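Local coordinates for protein Baccell_00875 (Bacteroides cellulosilyticus DSM 14838, PDB 5NO8) that probably acts as a polysaccharide lyase that removes the L-rhamnose cap next to glucuronic acid on complex arabinogalactan proteins, at residues C158-A163 with G182-H187; E284-K289 with F318-N323; N450-A455 with I492-R497; P611-T616 with A677-W682. One frame throughout, in Å; residues are numbered along the deposited sequence.

Contact 1 (C158-A163 with G182-H187); sequences CINSRA and GDFTPH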
loop_
_atom_site.group_PDB
_atom_site.type_symbol
_atom_site.label_atom_id
_atom_site.label_comp_id
_atom_site.label_asym_id
_atom_site.label_seq_id
_atom_site.Cartn_x
_atom_site.Cartn_y
_atom_site.Cartn_z
ATOM N N CYS A 158 -14.438 -1.058 11.344
ATOM C CA CYS A 158 -13.637 -1.450 10.170
ATOM C C CYS A 158 -13.843 -2.906 9.818
ATOM O O CYS A 158 -14.185 -3.234 8.700
ATOM C CB CYS A 158 -12.167 -1.206 10.402
ATOM S SG CYS A 158 -11.767 0.522 10.369
ATOM N N ILE A 159 -13.679 -3.767 10.815
ATOM C CA ILE A 159 -13.781 -5.198 10.631
ATOM C C ILE A 159 -15.138 -5.625 10.063
ATOM O O ILE A 159 -15.215 -6.498 9.195
ATOM C CB ILE A 159 -13.432 -5.884 11.988
ATOM C CG1 ILE A 159 -11.911 -5.826 12.210
ATOM C CG2 ILE A 159 -13.991 -7.281 12.119
ATOM C CD1 ILE A 159 -11.075 -6.681 11.298
ATOM N N ASN A 160 -16.208 -4.994 10.541
ATOM C CA ASN A 160 -17.550 -5.411 10.170
ATOM C C ASN A 160 -18.177 -4.619 9.031
ATOM O O ASN A 160 -19.073 -5.135 8.373
ATOM C CB ASN A 160 -18.442 -5.335 11.412
ATOM C CG ASN A 160 -18.050 -6.379 12.439
ATOM O OD1 ASN A 160 -18.219 -7.581 12.216
ATOM N ND2 ASN A 160 -17.505 -5.931 13.550
ATOM N N SER A 161 -17.732 -3.381 8.851
ATOM C CA SER A 161 -18.507 -2.379 8.094
ATOM C C SER A 161 -17.726 -1.428 7.188
ATOM O O SER A 161 -18.291 -0.420 6.762
ATOM C CB SER A 161 -19.286 -1.508 9.100
ATOM O OG SER A 161 -20.029 -2.341 9.977
ATOM N N ARG A 162 -16.454 -1.721 6.926
ATOM C CA ARG A 162 -15.638 -0.940 5.981
ATOM C C ARG A 162 -14.925 -1.895 5.052
ATOM O O ARG A 162 -14.859 -3.095 5.309
ATOM C CB ARG A 162 -14.634 -0.034 6.691
ATOM C CG ARG A 162 -15.239 0.999 7.640
ATOM C CD ARG A 162 -16.056 2.029 6.866
ATOM N NE ARG A 162 -16.550 3.098 7.717
ATOM C CZ ARG A 162 -17.641 3.014 8.488
ATOM N NH1 ARG A 162 -18.368 1.910 8.526
ATOM N NH2 ARG A 162 -17.991 4.047 9.243
ATOM N N ALA A 163 -14.396 -1.362 3.960
ATOM C CA ALA A 163 -13.788 -2.222 2.930
ATOM C C ALA A 163 -12.423 -1.711 2.489
ATOM O O ALA A 163 -12.247 -0.518 2.268
ATOM C CB ALA A 163 -14.710 -2.322 1.735
ATOM N N GLY A 182 -12.688 -7.126 7.852
ATOM C CA GLY A 182 -12.647 -8.355 8.667
ATOM C C GLY A 182 -12.647 -9.646 7.887
ATOM O O GLY A 182 -12.674 -10.712 8.477
ATOM N N ASP A 183 -12.684 -9.558 6.560
ATOM C CA ASP A 183 -12.738 -10.696 5.657
ATOM C C ASP A 183 -14.056 -11.456 5.634
ATOM O O ASP A 183 -14.142 -12.477 4.969
ATOM C CB ASP A 183 -11.566 -11.674 5.873
ATOM C CG ASP A 183 -11.325 -12.575 4.664
ATOM O OD1 ASP A 183 -11.223 -12.043 3.543
ATOM O OD2 ASP A 183 -11.255 -13.804 4.832
ATOM N N PHE A 184 -15.097 -10.955 6.300
ATOM C CA PHE A 184 -16.376 -11.662 6.317
ATOM C C PHE A 184 -17.103 -11.384 4.998
ATOM O O PHE A 184 -17.187 -10.239 4.576
ATOM C CB PHE A 184 -17.268 -11.198 7.467
ATOM C CG PHE A 184 -16.601 -11.226 8.810
ATOM C CD1 PHE A 184 -16.288 -12.435 9.414
ATOM C CD2 PHE A 184 -16.286 -10.035 9.474
ATOM C CE1 PHE A 184 -15.667 -12.464 10.661
ATOM C CE2 PHE A 184 -15.667 -10.061 10.715
ATOM C CZ PHE A 184 -15.359 -11.274 11.309
ATOM N N THR A 185 -17.623 -12.437 4.390
ATOM C CA THR A 185 -18.432 -12.345 3.181
ATOM C C THR A 185 -19.815 -11.792 3.549
ATOM O O THR A 185 -20.202 -11.849 4.718
ATOM C CB THR A 185 -18.596 -13.724 2.533
ATOM O OG1 THR A 185 -19.190 -14.630 3.468
ATOM C CG2 THR A 185 -17.241 -14.294 2.102
ATOM N N PRO A 186 -20.550 -11.207 2.598
ATOM C CA PRO A 186 -20.104 -10.963 1.226
ATOM C C PRO A 186 -19.152 -9.779 1.073
ATOM O O PRO A 186 -19.129 -8.855 1.885
ATOM C CB PRO A 186 -21.405 -10.631 0.508
ATOM C CG PRO A 186 -22.211 -9.944 1.556
ATOM C CD PRO A 186 -21.903 -10.676 2.828
ATOM N N HIS A 187 -18.390 -9.844 -0.009
ATOM C CA HIS A 187 -17.590 -8.740 -0.484
ATOM C C HIS A 187 -18.244 -8.160 -1.740
ATOM O O HIS A 187 -19.258 -8.664 -2.210
ATOM C CB HIS A 187 -16.211 -9.263 -0.779
ATOM C CG HIS A 187 -15.579 -9.927 0.397
ATOM N ND1 HIS A 187 -15.220 -9.238 1.528
ATOM C CD2 HIS A 187 -15.245 -11.226 0.619
ATOM C CE1 HIS A 187 -14.683 -10.081 2.400
ATOM N NE2 HIS A 187 -14.697 -11.296 1.877
#

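Contact 2 (E284-K289 with F318-N323); sequences EACTAK and FDFYYN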
loop_
_atom_site.group_PDB
_atom_site.type_symbol
_atom_site.label_atom_id
_atom_site.label_comp_id
_atom_site.label_asym_id
_atom_site.label_seq_id
_atom_site.Cartn_x
_atom_site.Cartn_y
_atom_site.Cartn_z
ATOM N N GLU A 284 -10.419 -13.000 -29.506
ATOM C CA GLU A 284 -10.255 -12.746 -30.943
ATOM C C GLU A 284 -9.227 -11.632 -31.214
ATOM O O GLU A 284 -9.216 -10.560 -30.550
ATOM C CB GLU A 284 -11.615 -12.500 -31.629
ATOM C CG GLU A 284 -12.335 -11.200 -31.306
ATOM C CD GLU A 284 -13.863 -11.344 -31.143
ATOM O OE1 GLU A 284 -14.488 -12.134 -31.892
ATOM O OE2 GLU A 284 -14.451 -10.652 -30.265
ATOM N N ALA A 285 -8.330 -11.931 -32.147
ATOM C CA ALA A 285 -7.344 -10.991 -32.630
ATOM C C ALA A 285 -6.581 -10.356 -31.465
ATOM O O ALA A 285 -6.545 -9.119 -31.333
ATOM C CB ALA A 285 -8.031 -9.931 -33.479
ATOM N N CYS A 286 -5.985 -11.205 -30.623
ATOM C CA CYS A 286 -5.227 -10.719 -29.471
ATOM C C CYS A 286 -3.800 -10.423 -29.893
ATOM O O CYS A 286 -3.156 -11.283 -30.491
ATOM C CB CYS A 286 -5.208 -11.737 -28.360
ATOM S SG CYS A 286 -4.361 -11.102 -26.884
ATOM N N THR A 287 -3.340 -9.198 -29.649
ATOM C CA THR A 287 -1.966 -8.796 -29.928
ATOM C C THR A 287 -1.421 -8.142 -28.665
ATOM O O THR A 287 -2.177 -7.820 -27.725
ATOM C CB THR A 287 -1.853 -7.764 -31.077
ATOM O OG1 THR A 287 -2.691 -6.634 -30.810
ATOM C CG2 THR A 287 -2.229 -8.382 -32.423
ATOM N N ALA A 288 -0.117 -7.954 -28.635
ATOM C CA ALA A 288 0.522 -7.363 -27.481
ATOM C C ALA A 288 1.621 -6.416 -27.841
ATOM O O ALA A 288 2.195 -6.497 -28.931
ATOM C CB ALA A 288 1.066 -8.438 -26.576
ATOM N N LYS A 289 1.938 -5.528 -26.899
ATOM C CA LYS A 289 3.064 -4.614 -27.031
ATOM C C LYS A 289 3.861 -4.563 -25.724
ATOM O O LYS A 289 3.314 -4.810 -24.643
ATOM C CB LYS A 289 2.612 -3.211 -27.403
ATOM C CG LYS A 289 1.958 -3.098 -28.767
ATOM C CD LYS A 289 1.532 -1.683 -29.142
ATOM C CE LYS A 289 0.658 -1.717 -30.411
ATOM N NZ LYS A 289 0.305 -0.319 -30.813
ATOM N N PHE A 318 3.418 -3.833 -20.378
ATOM C CA PHE A 318 2.897 -4.778 -21.351
ATOM C C PHE A 318 1.441 -4.427 -21.619
ATOM O O PHE A 318 0.653 -4.349 -20.670
ATOM C CB PHE A 318 2.987 -6.194 -20.801
ATOM C CG PHE A 318 4.398 -6.713 -20.686
ATOM C CD1 PHE A 318 5.065 -7.141 -21.806
ATOM C CD2 PHE A 318 5.049 -6.778 -19.460
ATOM C CE1 PHE A 318 6.340 -7.650 -21.711
ATOM C CE2 PHE A 318 6.342 -7.261 -19.363
ATOM C CZ PHE A 318 6.977 -7.712 -20.499
ATOM N N ASP A 319 1.077 -4.231 -22.890
ATOM C CA ASP A 319 -0.309 -3.983 -23.302
ATOM C C ASP A 319 -0.855 -5.178 -24.085
ATOM O O ASP A 319 -0.127 -5.727 -24.910
ATOM C CB ASP A 319 -0.418 -2.733 -24.170
ATOM C CG ASP A 319 -0.224 -1.457 -23.395
ATOM O OD1 ASP A 319 -1.099 -1.082 -22.575
ATOM O OD2 ASP A 319 0.798 -0.794 -23.603
ATOM N N PHE A 320 -2.068 -5.629 -23.748
ATOM C CA PHE A 320 -2.822 -6.563 -24.592
ATOM C C PHE A 320 -3.968 -5.836 -25.298
ATOM O O PHE A 320 -4.643 -4.998 -24.711
ATOM C CB PHE A 320 -3.407 -7.709 -23.785
ATOM C CG PHE A 320 -2.390 -8.676 -23.296
ATOM C CD1 PHE A 320 -1.991 -9.747 -24.078
ATOM C CD2 PHE A 320 -1.810 -8.505 -22.051
ATOM C CE1 PHE A 320 -1.029 -10.633 -23.631
ATOM C CE2 PHE A 320 -0.858 -9.390 -21.592
ATOM C CZ PHE A 320 -0.462 -10.457 -22.374
ATOM N N TYR A 321 -4.180 -6.187 -26.563
ATOM C CA TYR A 321 -5.223 -5.597 -27.391
ATOM C C TYR A 321 -6.024 -6.766 -27.900
ATOM O O TYR A 321 -5.440 -7.747 -28.388
ATOM C CB TYR A 321 -4.637 -4.821 -28.565
ATOM C CG TYR A 321 -3.769 -3.681 -28.125
ATOM C CD1 TYR A 321 -4.310 -2.423 -27.840
ATOM C CD2 TYR A 321 -2.411 -3.878 -27.918
ATOM C CE1 TYR A 321 -3.502 -1.388 -27.401
ATOM C CE2 TYR A 321 -1.612 -2.851 -27.472
ATOM C CZ TYR A 321 -2.158 -1.628 -27.219
ATOM O OH TYR A 321 -1.335 -0.646 -26.758
ATOM N N TYR A 322 -7.347 -6.709 -27.761
ATOM C CA TYR A 322 -8.194 -7.892 -27.990
ATOM C C TYR A 322 -9.627 -7.478 -28.320
ATOM O O TYR A 322 -10.060 -6.374 -28.006
ATOM C CB TYR A 322 -8.166 -8.887 -26.799
ATOM C CG TYR A 322 -8.551 -8.270 -25.490
ATOM C CD1 TYR A 322 -7.654 -7.447 -24.803
ATOM C CD2 TYR A 322 -9.807 -8.466 -24.943
ATOM C CE1 TYR A 322 -8.023 -6.815 -23.623
ATOM C CE2 TYR A 322 -10.166 -7.875 -23.753
ATOM C CZ TYR A 322 -9.267 -7.040 -23.096
ATOM O OH TYR A 322 -9.663 -6.385 -21.921
ATOM N N ASN A 323 -10.337 -8.394 -28.976
ATOM C CA ASN A 323 -11.784 -8.242 -29.255
ATOM C C ASN A 323 -12.154 -6.925 -29.936
ATOM O O ASN A 323 -13.126 -6.245 -29.575
ATOM C CB ASN A 323 -12.608 -8.484 -27.969
ATOM C CG ASN A 323 -12.472 -9.901 -27.430
ATOM O OD1 ASN A 323 -13.004 -10.233 -26.355
ATOM N ND2 ASN A 323 -11.743 -10.723 -28.124
#

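Contact 3 (N450-A455 with I492-R497); sequences NYMWVA and IGIPVR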
loop_
_atom_site.group_PDB
_atom_site.type_symbol
_atom_site.label_atom_id
_atom_site.label_comp_id
_atom_site.label_asym_id
_atom_site.label_seq_id
_atom_site.Cartn_x
_atom_site.Cartn_y
_atom_site.Cartn_z
ATOM N N ASN A 450 9.988 3.334 18.987
ATOM C CA ASN A 450 11.395 3.650 18.819
ATOM C C ASN A 450 12.289 2.666 19.559
ATOM O O ASN A 450 13.412 2.414 19.114
ATOM C CB ASN A 450 11.707 5.078 19.280
ATOM C CG ASN A 450 10.969 6.135 18.483
ATOM O OD1 ASN A 450 10.392 5.857 17.421
ATOM N ND2 ASN A 450 11.006 7.369 18.977
ATOM N N TYR A 451 11.790 2.088 20.651
ATOM C CA TYR A 451 12.581 1.168 21.485
ATOM C C TYR A 451 12.884 -0.158 20.793
ATOM O O TYR A 451 13.945 -0.756 21.018
ATOM C CB TYR A 451 11.840 0.849 22.780
ATOM C CG TYR A 451 11.765 2.011 23.746
ATOM C CD1 TYR A 451 10.942 3.109 23.483
ATOM C CD2 TYR A 451 12.521 2.011 24.931
ATOM C CE1 TYR A 451 10.871 4.177 24.357
ATOM C CE2 TYR A 451 12.452 3.076 25.825
ATOM C CZ TYR A 451 11.626 4.157 25.535
ATOM O OH TYR A 451 11.545 5.228 26.394
ATOM N N MET A 452 11.926 -0.656 20.011
ATOM C CA MET A 452 12.097 -1.934 19.308
ATOM C C MET A 452 13.216 -1.851 18.297
ATOM O O MET A 452 13.964 -2.805 18.122
ATOM C CB MET A 452 10.829 -2.339 18.572
ATOM C CG MET A 452 9.600 -2.515 19.447
ATOM S SD MET A 452 9.903 -3.536 20.919
ATOM C CE MET A 452 10.364 -2.307 22.125
ATOM N N TRP A 453 13.291 -0.711 17.626
ATOM C CA TRP A 453 14.246 -0.510 16.534
ATOM C C TRP A 453 15.643 -0.273 17.088
ATOM O O TRP A 453 16.617 -0.796 16.549
ATOM C CB TRP A 453 13.804 0.639 15.642
ATOM C CG TRP A 453 12.435 0.427 15.045
ATOM C CD1 TRP A 453 11.882 -0.762 14.632
ATOM C CD2 TRP A 453 11.448 1.433 14.817
ATOM N NE1 TRP A 453 10.620 -0.545 14.149
ATOM C CE2 TRP A 453 10.327 0.793 14.253
ATOM C CE3 TRP A 453 11.408 2.817 15.026
ATOM C CZ2 TRP A 453 9.167 1.496 13.889
ATOM C CZ3 TRP A 453 10.255 3.513 14.680
ATOM C CH2 TRP A 453 9.152 2.847 14.106
ATOM N N VAL A 454 15.735 0.485 18.185
ATOM C CA VAL A 454 17.000 0.617 18.901
ATOM C C VAL A 454 17.488 -0.737 19.406
ATOM O O VAL A 454 18.658 -1.049 19.260
ATOM C CB VAL A 454 16.915 1.641 20.057
ATOM C CG1 VAL A 454 18.149 1.540 20.969
ATOM C CG2 VAL A 454 16.823 3.029 19.487
ATOM N N ALA A 455 16.612 -1.536 20.000
ATOM C CA ALA A 455 16.975 -2.866 20.472
ATOM C C ALA A 455 17.419 -3.789 19.353
ATOM O O ALA A 455 18.401 -4.529 19.487
ATOM C CB ALA A 455 15.818 -3.500 21.200
ATOM N N ILE A 492 6.101 -2.358 15.855
ATOM C CA ILE A 492 6.585 -2.944 14.624
ATOM C C ILE A 492 7.977 -3.562 14.842
ATOM O O ILE A 492 8.896 -2.904 15.357
ATOM C CB ILE A 492 6.682 -1.888 13.514
ATOM C CG1 ILE A 492 5.292 -1.303 13.210
ATOM C CG2 ILE A 492 7.296 -2.515 12.257
ATOM C CD1 ILE A 492 5.353 0.058 12.565
ATOM N N GLY A 493 8.121 -4.810 14.421
ATOM C CA GLY A 493 9.414 -5.474 14.420
ATOM C C GLY A 493 9.939 -5.686 15.828
ATOM O O GLY A 493 11.104 -5.407 16.115
ATOM N N ILE A 494 9.073 -6.160 16.722
ATOM C CA ILE A 494 9.524 -6.538 18.062
ATOM C C ILE A 494 10.530 -7.672 17.811
ATOM O O ILE A 494 10.168 -8.662 17.190
ATOM C CB ILE A 494 8.354 -7.021 18.931
ATOM C CG1 ILE A 494 7.369 -5.863 19.169
ATOM C CG2 ILE A 494 8.881 -7.576 20.256
ATOM C CD1 ILE A 494 5.997 -6.308 19.637
ATOM N N PRO A 495 11.802 -7.500 18.225
ATOM C CA PRO A 495 12.833 -8.473 17.834
ATOM C C PRO A 495 12.863 -9.764 18.691
ATOM O O PRO A 495 13.825 -10.004 19.434
ATOM C CB PRO A 495 14.125 -7.657 17.960
ATOM C CG PRO A 495 13.837 -6.697 19.058
ATOM C CD PRO A 495 12.390 -6.335 18.919
ATOM N N VAL A 496 11.828 -10.587 18.565
ATOM C CA VAL A 496 11.668 -11.782 19.399
ATOM C C VAL A 496 12.762 -12.833 19.159
ATOM O O VAL A 496 13.498 -13.204 20.070
ATOM C CB VAL A 496 10.267 -12.409 19.216
ATOM C CG1 VAL A 496 10.126 -13.734 19.956
ATOM C CG2 VAL A 496 9.185 -11.435 19.659
ATOM N N ARG A 497 12.852 -13.324 17.929
ATOM C CA ARG A 497 13.849 -14.327 17.583
ATOM C C ARG A 497 15.263 -13.797 17.736
ATOM O O ARG A 497 16.137 -14.505 18.258
ATOM C CB ARG A 497 13.675 -14.817 16.156
ATOM C CG ARG A 497 12.367 -15.508 15.901
ATOM C CD ARG A 497 12.479 -16.464 14.729
ATOM N NE ARG A 497 13.089 -17.730 15.134
ATOM C CZ ARG A 497 13.317 -18.758 14.321
ATOM N NH1 ARG A 497 13.023 -18.693 13.024
ATOM N NH2 ARG A 497 13.863 -19.861 14.811
#

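Contact 4 (P611-T616 with A677-W682); sequences PHYWST and ANDQDW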
loop_
_atom_site.group_PDB
_atom_site.type_symbol
_atom_site.label_atom_id
_atom_site.label_comp_id
_atom_site.label_asym_id
_atom_site.label_seq_id
_atom_site.Cartn_x
_atom_site.Cartn_y
_atom_site.Cartn_z
ATOM N N PRO A 611 4.395 1.400 -3.592
ATOM C CA PRO A 611 4.455 0.845 -2.260
ATOM C C PRO A 611 4.891 1.859 -1.248
ATOM O O PRO A 611 5.492 2.898 -1.586
ATOM C CB PRO A 611 5.490 -0.274 -2.413
ATOM C CG PRO A 611 6.423 0.236 -3.446
ATOM C CD PRO A 611 5.642 1.157 -4.341
ATOM N N HIS A 612 4.469 1.609 -0.009
ATOM C CA HIS A 612 5.110 2.169 1.124
ATOM C C HIS A 612 5.833 1.020 1.800
ATOM O O HIS A 612 5.308 -0.055 1.937
ATOM C CB HIS A 612 4.120 2.780 2.085
ATOM C CG HIS A 612 4.777 3.402 3.261
ATOM N ND1 HIS A 612 4.890 2.756 4.468
ATOM C CD2 HIS A 612 5.451 4.569 3.388
ATOM C CE1 HIS A 612 5.550 3.534 5.309
ATOM N NE2 HIS A 612 5.893 4.640 4.676
ATOM N N TYR A 613 7.018 1.299 2.300
ATOM C CA TYR A 613 7.911 0.252 2.819
ATOM C C TYR A 613 7.345 -0.606 3.955
ATOM O O TYR A 613 7.739 -1.761 4.093
ATOM C CB TYR A 613 9.240 0.856 3.234
ATOM C CG TYR A 613 9.179 1.629 4.510
ATOM C CD1 TYR A 613 9.401 0.989 5.718
ATOM C CD2 TYR A 613 8.939 2.983 4.522
ATOM C CE1 TYR A 613 9.393 1.672 6.898
ATOM C CE2 TYR A 613 8.914 3.682 5.720
ATOM C CZ TYR A 613 9.116 3.000 6.906
ATOM O OH TYR A 613 9.129 3.637 8.127
ATOM N N TRP A 614 6.419 -0.086 4.784
ATOM C CA TRP A 614 5.842 -0.987 5.801
ATOM C C TRP A 614 4.987 -2.113 5.218
ATOM O O TRP A 614 4.705 -3.098 5.903
ATOM C CB TRP A 614 5.090 -0.264 6.901
ATOM C CG TRP A 614 5.890 0.491 7.904
ATOM C CD1 TRP A 614 5.578 1.706 8.372
ATOM C CD2 TRP A 614 7.086 0.090 8.622
ATOM N NE1 TRP A 614 6.481 2.116 9.305
ATOM C CE2 TRP A 614 7.419 1.141 9.478
ATOM C CE3 TRP A 614 7.925 -1.032 8.583
ATOM C CZ2 TRP A 614 8.555 1.112 10.310
ATOM C CZ3 TRP A 614 9.045 -1.057 9.397
ATOM C CH2 TRP A 614 9.338 -0.014 10.250
ATOM N N SER A 615 4.619 -2.039 3.936
ATOM C CA SER A 615 4.040 -3.193 3.263
ATOM C C SER A 615 4.924 -4.441 3.397
ATOM O O SER A 615 4.428 -5.547 3.315
ATOM C CB SER A 615 3.789 -2.945 1.765
ATOM O OG SER A 615 5.010 -2.727 1.024
ATOM N N THR A 616 6.227 -4.253 3.583
ATOM C CA THR A 616 7.133 -5.405 3.727
ATOM C C THR A 616 6.958 -6.147 5.036
ATOM O O THR A 616 7.382 -7.275 5.132
ATOM C CB THR A 616 8.617 -5.029 3.537
ATOM O OG1 THR A 616 9.059 -4.119 4.534
ATOM C CG2 THR A 616 8.839 -4.394 2.148
ATOM N N ALA A 677 14.677 10.716 0.865
ATOM C CA ALA A 677 14.967 9.420 1.485
ATOM C C ALA A 677 14.837 9.646 2.990
ATOM O O ALA A 677 15.553 10.475 3.579
ATOM C CB ALA A 677 16.354 8.944 1.142
ATOM N N ASN A 678 13.889 8.955 3.591
ATOM C CA ASN A 678 13.606 9.105 4.986
ATOM C C ASN A 678 13.744 7.749 5.657
ATOM O O ASN A 678 14.842 7.405 6.114
ATOM C CB ASN A 678 12.229 9.811 5.139
ATOM C CG ASN A 678 11.913 10.153 6.568
ATOM O OD1 ASN A 678 12.356 9.450 7.460
ATOM N ND2 ASN A 678 11.136 11.243 6.803
ATOM N N ASP A 679 12.683 6.954 5.686
ATOM C CA ASP A 679 12.607 5.744 6.486
ATOM C C ASP A 679 12.488 4.413 5.702
ATOM O O ASP A 679 12.390 3.344 6.291
ATOM C CB ASP A 679 11.451 5.879 7.536
ATOM C CG ASP A 679 10.125 6.416 6.965
ATOM O OD1 ASP A 679 10.070 7.075 5.882
ATOM O OD2 ASP A 679 9.086 6.151 7.639
ATOM N N GLN A 680 12.503 4.496 4.376
ATOM C CA GLN A 680 12.238 3.362 3.489
ATOM C C GLN A 680 13.266 2.245 3.532
ATOM O O GLN A 680 12.987 1.176 3.004
ATOM C CB GLN A 680 12.071 3.804 2.011
ATOM C CG GLN A 680 13.360 4.266 1.324
ATOM C CD GLN A 680 14.010 5.444 2.002
ATOM O OE1 GLN A 680 15.247 5.451 2.336
ATOM N NE2 GLN A 680 13.215 6.463 2.213
ATOM N N ASP A 681 14.412 2.456 4.162
ATOM C CA ASP A 681 15.441 1.408 4.158
ATOM C C ASP A 681 15.025 0.169 4.940
ATOM O O ASP A 681 15.549 -0.915 4.707
ATOM C CB ASP A 681 16.780 1.988 4.565
ATOM C CG ASP A 681 17.266 2.988 3.543
ATOM O OD1 ASP A 681 17.287 2.637 2.338
ATOM O OD2 ASP A 681 17.569 4.138 3.895
ATOM N N TRP A 682 14.014 0.289 5.811
ATOM C CA TRP A 682 13.352 -0.903 6.339
ATOM C C TRP A 682 12.879 -1.912 5.278
ATOM O O TRP A 682 12.814 -3.106 5.538
ATOM C CB TRP A 682 12.148 -0.534 7.248
ATOM C CG TRP A 682 12.543 0.089 8.531
ATOM C CD1 TRP A 682 12.422 1.390 8.874
ATOM C CD2 TRP A 682 13.137 -0.573 9.658
ATOM N NE1 TRP A 682 12.894 1.598 10.151
ATOM C CE2 TRP A 682 13.355 0.410 10.649
ATOM C CE3 TRP A 682 13.539 -1.885 9.906
ATOM C CZ2 TRP A 682 13.952 0.113 11.892
ATOM C CZ3 TRP A 682 14.144 -2.185 11.148
ATOM C CH2 TRP A 682 14.314 -1.177 12.126
HETATM O O HOH W 1 7.559 6.988 4.513
HETATM O O HOH W 2 6.545 5.689 7.598
#

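Contact 1 (C158-A163 with G182-H187)
Two first torsions bring Ile159 and Phe184 together. Ile159 (chi1 -75°) holds CG2 anti to its backbone N, where it meets the ring, while CG1, anti to the carbonyl carbon, carries CD1 to Gly182. The CB of Phe184 already points toward the helix, and chi1 of -52° brings the CE2 edge to that methyl. Ile159 CG2 comes in at the ring edge, near its plane, 3.5 Å from Phe184 CE2. The other branch presses on the loop backbone: Ile159 CD1 sits 3.5 Å from Gly182 CA, a tight carbon pair. Here helix 155-161, which leads into edge strand 163-168 of an antiparallel sheet, meets the connection between strands 175-180 and 187-194 of the same sheet. Gly182 N gives Ile159 O a weak hydrogen bond of 2.9 Å, bent to 128°. Any CB on Gly182 would fall 2.4 Å from Ile159 O, so the bare backbone is what lets the loop come this close. Gly182 O lies over the centre of the Phe184 ring, 3.7 Å above its plane. The Asn160 amide lies nearly parallel to that ring, with Asn160 OD1 3.9 Å from Phe184 CE2; OD1 is held by Arg50, which also makes a cation-pi contact with Phe184.

Contact 2 (E284-K289 with F318-N323)
Strands 287-290 and 314-322 run antiparallel here as neighbours in a mixed sheet, and Thr287 faces Tyr321 as a hydrogen-bonded pair. Thr287 N reaches Tyr321 O at 2.8 Å, and Tyr321 N returns the bond to Thr287 O at 2.8 Å. Lys289 and Asp319 form the next hydrogen-bonded pair, and beyond the strand end Asn323 N adds a bond of 2.9 Å to Glu284 O. On the face shared by these pairs, the extended Lys289 chain crosses Tyr321 at about a right angle, its CD 3.7 Å from Tyr321 CE2, while Thr287 OG1 rests 3.5 Å from Tyr321 CB. On the other face Ala288 CB lies 4.2 Å from Phe320 CD1, and Cys286, with SG anti to the backbone N (chi1 -176°), sets its sulfur at the ring edge, 3.9 Å from Phe320 CD1. Phe320 continues inward onto Val275 and Val306 of strands 272-278 and 303-309. With Ala288 and Phe320 turned to the core and Thr287, Lys289 and Tyr321 on the more exposed face, the arrangement is consistent with a beta domain whose sheet folds round an apolar core.

Contact 3 (N450-A455 with I492-R497)
An inverse gamma turn centred on Pro495 is the odd feature where 492-497 meets Met452: Val496 N bonds back to Ile494 O at 2.9 Å, and Pro495 itself occupies the N-cap position of helix 496-505. The turn lays the proline ring, through CD and CG, against helix 448-465, with Pro495 CD 3.9 Å from Met452 O and Pro495 CG 4.3 Å from Ala455 CB. The Met452 chain bends at both chi2 (-48°) and chi3 (91°), running alongside Ile494 in the same direction and bringing Met452 SD to 3.9 Å from Ile494 CG1. Met452 CB touches Ile492 O at 3.8 Å. An alanine here would keep that last touch but lose the sulfur arm, and Ile494 CG1 and Pro495 CD would probably be left without their neighbour. The indole of Trp453 reaches over from the next position, its NE1 3.2 Å from Ile492 O. Gly493 turns the chain with a positive phi (66°), and its N is held by Gln550. The loop from helix 469-485 to helix 496-505 thus packs on helix 448-465, one hairpin back, as in an alpha/alpha helical domain, probably toroidal.

Contact 4 (P611-T616 with A677-W682)
Tyr613 stands with its ring face against the backbone of Asp679 and Gln680: Asp679 O sits 3.3 Å above the ring plane, near the edge of the ring, and Gln680 CA is 3.5 Å from Tyr613 CD2. To get there the tyrosine takes the less roomy first torsion, CG between the backbone N and the carbonyl carbon (chi1 74°). Its phenol then meets the Asp679 side chain at about a right angle, ring and carboxylate planes 77° apart. Tyr613 OH donates to Asp679 OD2 across 2.6 Å, approaching from above the carboxylate plane. Waters bridge the carboxylate to His612 NE2, water 1 from OD1 and water 2 from OD2, the latter's bond to His612 weak. Trp682 lies nearly parallel to Tyr613 but displaced so far that little of one ring covers the other; contact is made largely through Trp682 CB, 3.5 Å from Tyr613 CD1. Trp614 and Trp682 run side by side in the same direction, planes tilted by 33°, with Trp614 CH2 over a face of the Trp682 indole, 3.6 Å from its CG. Trp682 NE1 bonds Glu394 O. A phenylalanine in place of Tyr613 would lack the hydroxyl, and Asp679 OD2 would probably be left to water 2, its carboxylate less firmly fixed. A glycerol about 4 Å from Trp614, though probably from the crystallisation liquor, may mark a pocket beside this aromatic cluster.

How the contacts relate
Contacts 3 and 4 are one continuous packing unit, though their centres are 16 Å apart: Trp453 CG touches Trp682 CZ2 at 3.5 Å, and Ile492 CG2 meets Trp614 CZ3 at 3.7 Å. Trp453 of helix 448-465 thus joins the aromatic cluster of contact 4. Bound glycerol, probably from the crystallisation liquor, lies about 4 Å from the side chain of Ile492 and, whether or not as the same molecule, equally near Trp614; it may mark a pocket along this seam. Contact 1 sits where the beta region abuts the helices, its nearest atoms about 16 Å from contact 4, and Ile159 already touches Val574 of helix 562-576. Contact 2 is remote, 49 Å centre to centre from contact 3, on the opposite side of the chain's centre.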